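Local coordinates for DUF115 domain-containing protein (Magnetospirillum magneticum AMB-1, PDB 5MU5) that probably transfers sugars onto flagellin as a Maf-type glycosyltransferase involved in the formation of bacterial flagella, at residues A[128-140]-A[156-169]. Numbering follows the deposited sequence.
Sequences GLGLGYQLPILLE and FLYHSLSTVDWRPL
Leu131 and Thr163 join two loops in a buried, mainly apolar contact of the N-terminal Maf domain, where the glycine-rich turn after strand 123-127 meets the connection between helices 154-160 and 166-171. The polar link is a hydrogen bond from Thr163 OG1 to Leu131 O (2.7 Å), received on a lone pair in the carbonyl plane. With chi1 at 48°, the Thr163 hydroxyl sits between its own backbone N and carbonyl carbon, and its methyl approaches Tyr133 OH, which is hydrogen-bonded to Leu47 O. Leu131, its CG anti to the carbonyl carbon, brings CD2 to 3.5 Å from His159 CB.

Leu129 to Gly132 form a type II' turn. Gly130 suits its first inner position by its positive phi (65°), and Phe156 CB lies 3.5 Å from Gly130 O. Gly132, also at positive phi and lacking a side chain, lets Val164 CG2 settle 3.8 Å from its CA. Leu129 O braces the turn, accepting Gly132 N and Gln134 NE2 from opposite faces of its plane.

Leu129 CD2 meets Leu157 CD1 at 3.7 Å and the edge of the Trp166 ring at CZ2. That indole is held by its NE1 bond to Ser160 OG (3.0 Å), while Val164 CG1 lies over the rim of one face. Farther along, Leu169 CD2 packs tightly against Leu139 CD1 (3.5 Å).

Leu129, Leu139, Trp166 and Leu169 also rest on strand 146-150 of the parallel sheet; with Glu151 bonding Leu129 N and Gly130 N, the unit resembles a Rossmann-like beta-alpha-beta, and helix 61-71 touches Tyr133.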
ATOM      1  N   GLY A 128     -16.393  13.905  14.300  1.00 40.52           N
ATOM      2  CA  GLY A 128     -17.466  14.811  14.636  1.00 43.04           C
ATOM      3  C   GLY A 128     -16.921  16.233  14.676  1.00 43.86           C
ATOM      4  O   GLY A 128     -15.755  16.474  15.039  1.00 45.21           O
ATOM      5  N   LEU A 129     -17.761  17.167  14.246  1.00 42.47           N
ATOM      6  CA  LEU A 129     -17.466  18.585  14.322  1.00 42.67           C
ATOM      7  C   LEU A 129     -18.461  19.221  15.272  1.00 43.59           C
ATOM      8  O   LEU A 129     -18.079  19.957  16.177  1.00 41.47           O
ATOM      9  CB  LEU A 129     -17.576  19.235  12.941  1.00 42.19           C
ATOM     10  CG  LEU A 129     -17.411  20.755  12.858  1.00 42.17           C
ATOM     11  CD1 LEU A 129     -15.990  21.160  13.179  1.00 40.92           C
ATOM     12  CD2 LEU A 129     -17.778  21.227  11.475  1.00 43.75           C
ATOM     13  N   GLY A 130     -19.743  18.928  15.069  1.00 43.54           N
ATOM     14  CA  GLY A 130     -20.770  19.611  15.812  1.00 45.76           C
ATOM     15  C   GLY A 130     -20.671  21.057  15.371  1.00 45.34           C
ATOM     16  O   GLY A 130     -20.507  21.314  14.177  1.00 43.97           O
ATOM     17  N   LEU A 131     -20.724  21.982  16.333  1.00 42.51           N
ATOM     18  CA  LEU A 131     -20.539  23.391  16.046  1.00 41.80           C
ATOM     19  C   LEU A 131     -19.095  23.825  16.179  1.00 41.19           C
ATOM     20  O   LEU A 131     -18.786  24.995  16.032  1.00 42.12           O
ATOM     21  CB  LEU A 131     -21.466  24.253  16.907  1.00 43.82           C
ATOM     22  CG  LEU A 131     -22.949  24.101  16.519  1.00 43.47           C
ATOM     23  CD1 LEU A 131     -23.840  24.955  17.408  1.00 46.26           C
ATOM     24  CD2 LEU A 131     -23.188  24.464  15.061  1.00 43.80           C
ATOM     25  N   GLY A 132     -18.200  22.880  16.440  1.00 41.48           N
ATOM     26  CA  GLY A 132     -16.774  23.169  16.432  1.00 40.93           C
ATOM     27  C   GLY A 132     -16.214  23.919  17.612  1.00 43.11           C
ATOM     28  O   GLY A 132     -15.105  24.435  17.541  1.00 43.86           O
ATOM     29  N   TYR A 133     -16.959  23.979  18.708  1.00 45.84           N
ATOM     30  CA  TYR A 133     -16.472  24.619  19.934  1.00 47.44           C
ATOM     31  C   TYR A 133     -15.113  24.036  20.414  1.00 49.49           C
ATOM     32  O   TYR A 133     -14.293  24.748  20.979  1.00 55.38           O
ATOM     33  CB  TYR A 133     -17.514  24.484  21.047  1.00 47.74           C
ATOM     34  CG  TYR A 133     -18.814  25.228  20.799  1.00 48.39           C
ATOM     35  CD1 TYR A 133     -18.804  26.580  20.471  1.00 50.25           C
ATOM     36  CD2 TYR A 133     -20.046  24.593  20.932  1.00 47.91           C
ATOM     37  CE1 TYR A 133     -19.975  27.280  20.260  1.00 52.39           C
ATOM     38  CE2 TYR A 133     -21.230  25.284  20.731  1.00 51.12           C
ATOM     39  CZ  TYR A 133     -21.184  26.634  20.389  1.00 53.15           C
ATOM     40  OH  TYR A 133     -22.333  27.360  20.176  1.00 56.46           O
ATOM     41  N   GLN A 134     -14.868  22.754  20.174  1.00 47.55           N
ATOM     42  CA  GLN A 134     -13.594  22.136  20.559  1.00 47.18           C
ATOM     43  C   GLN A 134     -12.379  22.633  19.777  1.00 47.27           C
ATOM     44  O   GLN A 134     -11.282  22.685  20.325  1.00 48.57           O
ATOM     45  CB  GLN A 134     -13.666  20.590  20.465  1.00 47.55           C
ATOM     46  CG  GLN A 134     -13.849  19.985  19.064  1.00 47.69           C
ATOM     47  CD  GLN A 134     -15.285  20.040  18.539  1.00 47.90           C
ATOM     48  OE1 GLN A 134     -16.175  20.562  19.196  1.00 50.77           O
ATOM     49  NE2 GLN A 134     -15.505  19.502  17.352  1.00 50.20           N
ATOM     50  N   LEU A 135     -12.572  23.022  18.517  1.00 48.75           N
ATOM     51  CA  LEU A 135     -11.446  23.354  17.604  1.00 48.81           C
ATOM     52  C   LEU A 135     -10.426  24.383  18.062  1.00 48.17           C
ATOM     53  O   LEU A 135      -9.242  24.100  18.051  1.00 50.87           O
ATOM     54  CB  LEU A 135     -11.947  23.748  16.208  1.00 48.80           C
ATOM     55  CG  LEU A 135     -12.435  22.613  15.326  1.00 48.50           C
ATOM     56  CD1 LEU A 135     -12.898  23.190  13.997  1.00 51.52           C
ATOM     57  CD2 LEU A 135     -11.361  21.562  15.100  1.00 48.93           C
ATOM     58  N   PRO A 136     -10.867  25.588  18.434  1.00 49.71           N
ATOM     59  CA  PRO A 136      -9.877  26.545  18.901  1.00 48.43           C
ATOM     60  C   PRO A 136      -8.927  25.933  19.915  1.00 47.80           C
ATOM     61  O   PRO A 136      -7.723  26.080  19.788  1.00 50.06           O
ATOM     62  CB  PRO A 136     -10.721  27.628  19.576  1.00 49.19           C
ATOM     63  CG  PRO A 136     -12.075  27.530  18.967  1.00 48.43           C
ATOM     64  CD  PRO A 136     -12.242  26.130  18.461  1.00 49.66           C
ATOM     65  N   ILE A 137      -9.471  25.231  20.901  1.00 48.97           N
ATOM     66  CA  ILE A 137      -8.668  24.648  21.986  1.00 49.79           C
ATOM     67  C   ILE A 137      -7.696  23.563  21.503  1.00 46.34           C
ATOM     68  O   ILE A 137      -6.524  23.591  21.849  1.00 46.47           O
ATOM     69  CB  ILE A 137      -9.569  24.073  23.108  1.00 52.30           C
ATOM     70  CG1 ILE A 137     -10.398  25.194  23.745  1.00 53.70           C
ATOM     71  CG2 ILE A 137      -8.723  23.380  24.180  1.00 53.25           C
ATOM     72  CD1 ILE A 137     -11.570  24.719  24.586  1.00 55.32           C
ATOM     73  N   LEU A 138      -8.180  22.618  20.702  1.00 44.17           N
ATOM     74  CA  LEU A 138      -7.337  21.532  20.187  1.00 45.40           C
ATOM     75  C   LEU A 138      -6.206  22.075  19.297  1.00 44.10           C
ATOM     76  O   LEU A 138      -5.081  21.601  19.347  1.00 42.29           O
ATOM     77  CB  LEU A 138      -8.184  20.514  19.396  1.00 45.56           C
ATOM     78  CG  LEU A 138      -9.305  19.757  20.129  1.00 46.70           C
ATOM     79  CD1 LEU A 138     -10.182  18.963  19.154  1.00 47.98           C
ATOM     80  CD2 LEU A 138      -8.716  18.822  21.155  1.00 46.98           C
ATOM     81  N   LEU A 139      -6.516  23.091  18.500  1.00 45.50           N
ATOM     82  CA  LEU A 139      -5.533  23.706  17.609  1.00 46.03           C
ATOM     83  C   LEU A 139      -4.438  24.406  18.374  1.00 46.86           C
ATOM     84  O   LEU A 139      -3.258  24.259  18.050  1.00 44.17           O
ATOM     85  CB  LEU A 139      -6.216  24.688  16.653  1.00 46.34           C
ATOM     86  CG  LEU A 139      -7.190  23.989  15.693  1.00 47.69           C
ATOM     87  CD1 LEU A 139      -7.990  25.010  14.890  1.00 49.45           C
ATOM     88  CD2 LEU A 139      -6.487  22.998  14.775  1.00 46.67           C
ATOM     89  N   GLU A 140      -4.827  25.144  19.408  1.00 49.55           N
ATOM     90  CA  GLU A 140      -3.864  25.841  20.257  1.00 55.34           C
ATOM     91  C   GLU A 140      -2.951  24.861  21.010  1.00 53.64           C
ATOM     92  O   GLU A 140      -1.774  25.126  21.183  1.00 51.99           O
ATOM     93  CB  GLU A 140      -4.601  26.772  21.239  1.00 61.80           C
ATOM     94  CG  GLU A 140      -3.703  27.780  21.949  1.00 69.63           C
ATOM     95  CD  GLU A 140      -2.866  27.169  23.067  1.00 78.08           C
ATOM     96  OE1 GLU A 140      -3.343  26.241  23.769  1.00 84.17           O
ATOM     97  OE2 GLU A 140      -1.719  27.630  23.252  1.00 87.09           O
ATOM     98  N   PHE A 156     -24.392  20.162  10.501  1.00 40.64           N
ATOM     99  CA  PHE A 156     -23.471  20.662  11.510  1.00 40.90           C
ATOM    100  C   PHE A 156     -22.362  21.510  10.893  1.00 40.37           C
ATOM    101  O   PHE A 156     -22.008  22.554  11.424  1.00 39.61           O
ATOM    102  CB  PHE A 156     -22.871  19.522  12.346  1.00 40.69           C
ATOM    103  CG  PHE A 156     -23.887  18.743  13.160  1.00 43.35           C
ATOM    104  CD1 PHE A 156     -25.185  19.223  13.368  1.00 44.21           C
ATOM    105  CD2 PHE A 156     -23.520  17.543  13.779  1.00 43.33           C
ATOM    106  CE1 PHE A 156     -26.091  18.502  14.129  1.00 46.48           C
ATOM    107  CE2 PHE A 156     -24.431  16.819  14.540  1.00 44.03           C
ATOM    108  CZ  PHE A 156     -25.714  17.299  14.715  1.00 45.13           C
ATOM    109  N   LEU A 157     -21.818  21.066   9.773  1.00 39.26           N
ATOM    110  CA  LEU A 157     -20.807  21.865   9.090  1.00 40.96           C
ATOM    111  C   LEU A 157     -21.430  23.190   8.651  1.00 39.75           C
ATOM    112  O   LEU A 157     -20.842  24.251   8.835  1.00 40.50           O
ATOM    113  CB  LEU A 157     -20.249  21.127   7.870  1.00 39.26           C
ATOM    114  CG  LEU A 157     -19.234  21.938   7.063  1.00 39.95           C
ATOM    115  CD1 LEU A 157     -17.960  22.189   7.872  1.00 40.39           C
ATOM    116  CD2 LEU A 157     -18.918  21.226   5.754  1.00 38.59           C
ATOM    117  N   TYR A 158     -22.629  23.107   8.085  1.00 39.75           N
ATOM    118  CA  TYR A 158     -23.334  24.283   7.609  1.00 41.92           C
ATOM    119  C   TYR A 158     -23.568  25.282   8.728  1.00 42.17           C
ATOM    120  O   TYR A 158     -23.277  26.448   8.562  1.00 43.41           O
ATOM    121  CB  TYR A 158     -24.659  23.882   6.958  1.00 43.73           C
ATOM    122  CG  TYR A 158     -25.474  25.054   6.487  1.00 44.42           C
ATOM    123  CD1 TYR A 158     -25.240  25.628   5.245  1.00 44.43           C
ATOM    124  CD2 TYR A 158     -26.477  25.598   7.286  1.00 47.31           C
ATOM    125  CE1 TYR A 158     -25.979  26.709   4.817  1.00 46.13           C
ATOM    126  CE2 TYR A 158     -27.217  26.691   6.869  1.00 46.46           C
ATOM    127  CZ  TYR A 158     -26.969  27.227   5.618  1.00 47.94           C
ATOM    128  OH  TYR A 158     -27.691  28.303   5.161  1.00 50.21           O
ATOM    129  N   HIS A 159     -24.069  24.821   9.877  1.00 43.48           N
ATOM    130  CA  HIS A 159     -24.283  25.704  11.032  1.00 42.30           C
ATOM    131  C   HIS A 159     -22.984  26.182  11.637  1.00 40.73           C
ATOM    132  O   HIS A 159     -22.973  27.239  12.247  1.00 39.78           O
ATOM    133  CB  HIS A 159     -25.065  25.008  12.143  1.00 44.40           C
ATOM    134  CG  HIS A 159     -26.462  24.671  11.777  1.00 46.82           C
ATOM    135  ND1 HIS A 159     -27.329  25.601  11.252  1.00 52.11           N
ATOM    136  CD2 HIS A 159     -27.162  23.516  11.877  1.00 49.43           C
ATOM    137  CE1 HIS A 159     -28.504  25.033  11.036  1.00 52.19           C
ATOM    138  NE2 HIS A 159     -28.431  23.770  11.414  1.00 51.40           N
ATOM    139  N   SER A 160     -21.910  25.387  11.510  1.00 39.45           N
ATOM    140  CA  SER A 160     -20.581  25.747  12.049  1.00 40.25           C
ATOM    141  C   SER A 160     -20.022  27.033  11.417  1.00 43.18           C
ATOM    142  O   SER A 160     -19.072  27.646  11.954  1.00 43.12           O
ATOM    143  CB  SER A 160     -19.559  24.621  11.853  1.00 39.03           C
ATOM    144  OG  SER A 160     -19.055  24.630  10.525  1.00 40.36           O
ATOM    145  N   LEU A 161     -20.597  27.423  10.270  1.00 43.39           N
ATOM    146  CA  LEU A 161     -20.259  28.696   9.638  1.00 45.48           C
ATOM    147  C   LEU A 161     -20.578  29.870  10.558  1.00 45.39           C
ATOM    148  O   LEU A 161     -19.970  30.925  10.437  1.00 45.52           O
ATOM    149  CB  LEU A 161     -21.008  28.890   8.320  1.00 45.67           C
ATOM    150  CG  LEU A 161     -20.722  27.900   7.201  1.00 46.67           C
ATOM    151  CD1 LEU A 161     -21.368  28.409   5.926  1.00 48.87           C
ATOM    152  CD2 LEU A 161     -19.242  27.655   6.986  1.00 45.75           C
ATOM    153  N   SER A 162     -21.529  29.680  11.465  1.00 45.55           N
ATOM    154  CA  SER A 162     -21.856  30.697  12.447  1.00 48.67           C
ATOM    155  C   SER A 162     -20.928  30.713  13.656  1.00 48.82           C
ATOM    156  O   SER A 162     -20.902  31.692  14.390  1.00 51.78           O
ATOM    157  CB  SER A 162     -23.295  30.513  12.937  1.00 47.85           C
ATOM    158  OG  SER A 162     -24.194  30.682  11.865  1.00 47.56           O
ATOM    159  N   THR A 163     -20.163  29.651  13.866  1.00 49.22           N
ATOM    160  CA  THR A 163     -19.440  29.478  15.137  1.00 50.31           C
ATOM    161  C   THR A 163     -17.936  29.261  15.075  1.00 49.35           C
ATOM    162  O   THR A 163     -17.256  29.511  16.053  1.00 53.24           O
ATOM    163  CB  THR A 163     -20.031  28.299  15.949  1.00 49.73           C
ATOM    164  OG1 THR A 163     -20.191  27.153  15.106  1.00 49.80           O
ATOM    165  CG2 THR A 163     -21.377  28.666  16.514  1.00 52.53           C
ATOM    166  N   VAL A 164     -17.416  28.787  13.953  1.00 46.67           N
ATOM    167  CA  VAL A 164     -15.999  28.519  13.838  1.00 43.31           C
ATOM    168  C   VAL A 164     -15.335  29.593  12.992  1.00 44.93           C
ATOM    169  O   VAL A 164     -15.940  30.109  12.067  1.00 45.72           O
ATOM    170  CB  VAL A 164     -15.792  27.171  13.160  1.00 42.22           C
ATOM    171  CG1 VAL A 164     -14.318  26.884  12.948  1.00 42.72           C
ATOM    172  CG2 VAL A 164     -16.441  26.079  13.986  1.00 44.33           C
ATOM    173  N   ASP A 165     -14.086  29.916  13.304  1.00 45.13           N
ATOM    174  CA  ASP A 165     -13.298  30.789  12.461  1.00 48.01           C
ATOM    175  C   ASP A 165     -12.585  29.886  11.443  1.00 46.05           C
ATOM    176  O   ASP A 165     -11.470  29.436  11.660  1.00 44.28           O
ATOM    177  CB  ASP A 165     -12.292  31.595  13.290  1.00 50.66           C
ATOM    178  CG  ASP A 165     -11.698  32.759  12.508  1.00 55.20           C
ATOM    179  OD1 ASP A 165     -11.817  32.780  11.262  1.00 56.46           O
ATOM    180  OD2 ASP A 165     -11.111  33.661  13.139  1.00 60.79           O
ATOM    181  N   TRP A 166     -13.253  29.629  10.325  1.00 44.15           N
ATOM    182  CA  TRP A 166     -12.760  28.697   9.329  1.00 40.31           C
ATOM    183  C   TRP A 166     -11.599  29.136   8.439  1.00 39.62           C
ATOM    184  O   TRP A 166     -10.876  28.292   7.902  1.00 39.25           O
ATOM    185  CB  TRP A 166     -13.910  28.305   8.423  1.00 40.58           C
ATOM    186  CG  TRP A 166     -14.776  27.256   8.966  1.00 40.22           C
ATOM    187  CD1 TRP A 166     -16.058  27.391   9.407  1.00 39.65           C
ATOM    188  CD2 TRP A 166     -14.440  25.882   9.099  1.00 38.73           C
ATOM    189  NE1 TRP A 166     -16.545  26.177   9.797  1.00 40.94           N
ATOM    190  CE2 TRP A 166     -15.569  25.228   9.632  1.00 39.75           C
ATOM    191  CE3 TRP A 166     -13.289  25.135   8.823  1.00 38.99           C
ATOM    192  CZ2 TRP A 166     -15.587  23.845   9.896  1.00 39.53           C
ATOM    193  CZ3 TRP A 166     -13.293  23.762   9.089  1.00 38.15           C
ATOM    194  CH2 TRP A 166     -14.439  23.129   9.621  1.00 38.20           C
ATOM    195  N   ARG A 167     -11.433  30.431   8.243  1.00 41.68           N
ATOM    196  CA  ARG A 167     -10.418  30.919   7.324  1.00 45.31           C
ATOM    197  C   ARG A 167      -8.989  30.489   7.665  1.00 44.58           C
ATOM    198  O   ARG A 167      -8.290  30.040   6.787  1.00 42.76           O
ATOM    199  CB  ARG A 167     -10.495  32.445   7.101  1.00 47.41           C
ATOM    200  CG  ARG A 167      -9.365  32.940   6.193  1.00 50.80           C
ATOM    201  CD  ARG A 167      -9.564  34.318   5.605  1.00 53.90           C
ATOM    202  NE  ARG A 167     -10.473  34.311   4.464  1.00 60.43           N
ATOM    203  CZ  ARG A 167     -10.126  34.032   3.206  1.00 60.33           C
ATOM    204  NH1 ARG A 167      -8.883  33.699   2.885  1.00 60.63           N
ATOM    205  NH2 ARG A 167     -11.043  34.065   2.255  1.00 60.12           N
ATOM    206  N   PRO A 168      -8.555  30.639   8.927  1.00 46.90           N
ATOM    207  CA  PRO A 168      -7.202  30.196   9.248  1.00 45.84           C
ATOM    208  C   PRO A 168      -7.014  28.693   8.995  1.00 46.95           C
ATOM    209  O   PRO A 168      -5.941  28.281   8.594  1.00 46.51           O
ATOM    210  CB  PRO A 168      -7.074  30.523  10.735  1.00 48.16           C
ATOM    211  CG  PRO A 168      -8.054  31.627  10.972  1.00 49.03           C
ATOM    212  CD  PRO A 168      -9.215  31.258  10.094  1.00 48.81           C
ATOM    213  N   LEU A 169      -8.060  27.893   9.182  1.00 45.06           N
ATOM    214  CA  LEU A 169      -7.980  26.467   8.865  1.00 45.32           C
ATOM    215  C   LEU A 169      -7.875  26.233   7.368  1.00 42.33           C
ATOM    216  O   LEU A 169      -6.961  25.554   6.896  1.00 37.78           O
ATOM    217  CB  LEU A 169      -9.202  25.730   9.402  1.00 48.78           C
ATOM    218  CG  LEU A 169      -9.267  25.664  10.920  1.00 55.40           C
ATOM    219  CD1 LEU A 169     -10.581  25.065  11.395  1.00 59.46           C
ATOM    220  CD2 LEU A 169      -8.102  24.827  11.404  1.00 60.33           C
TER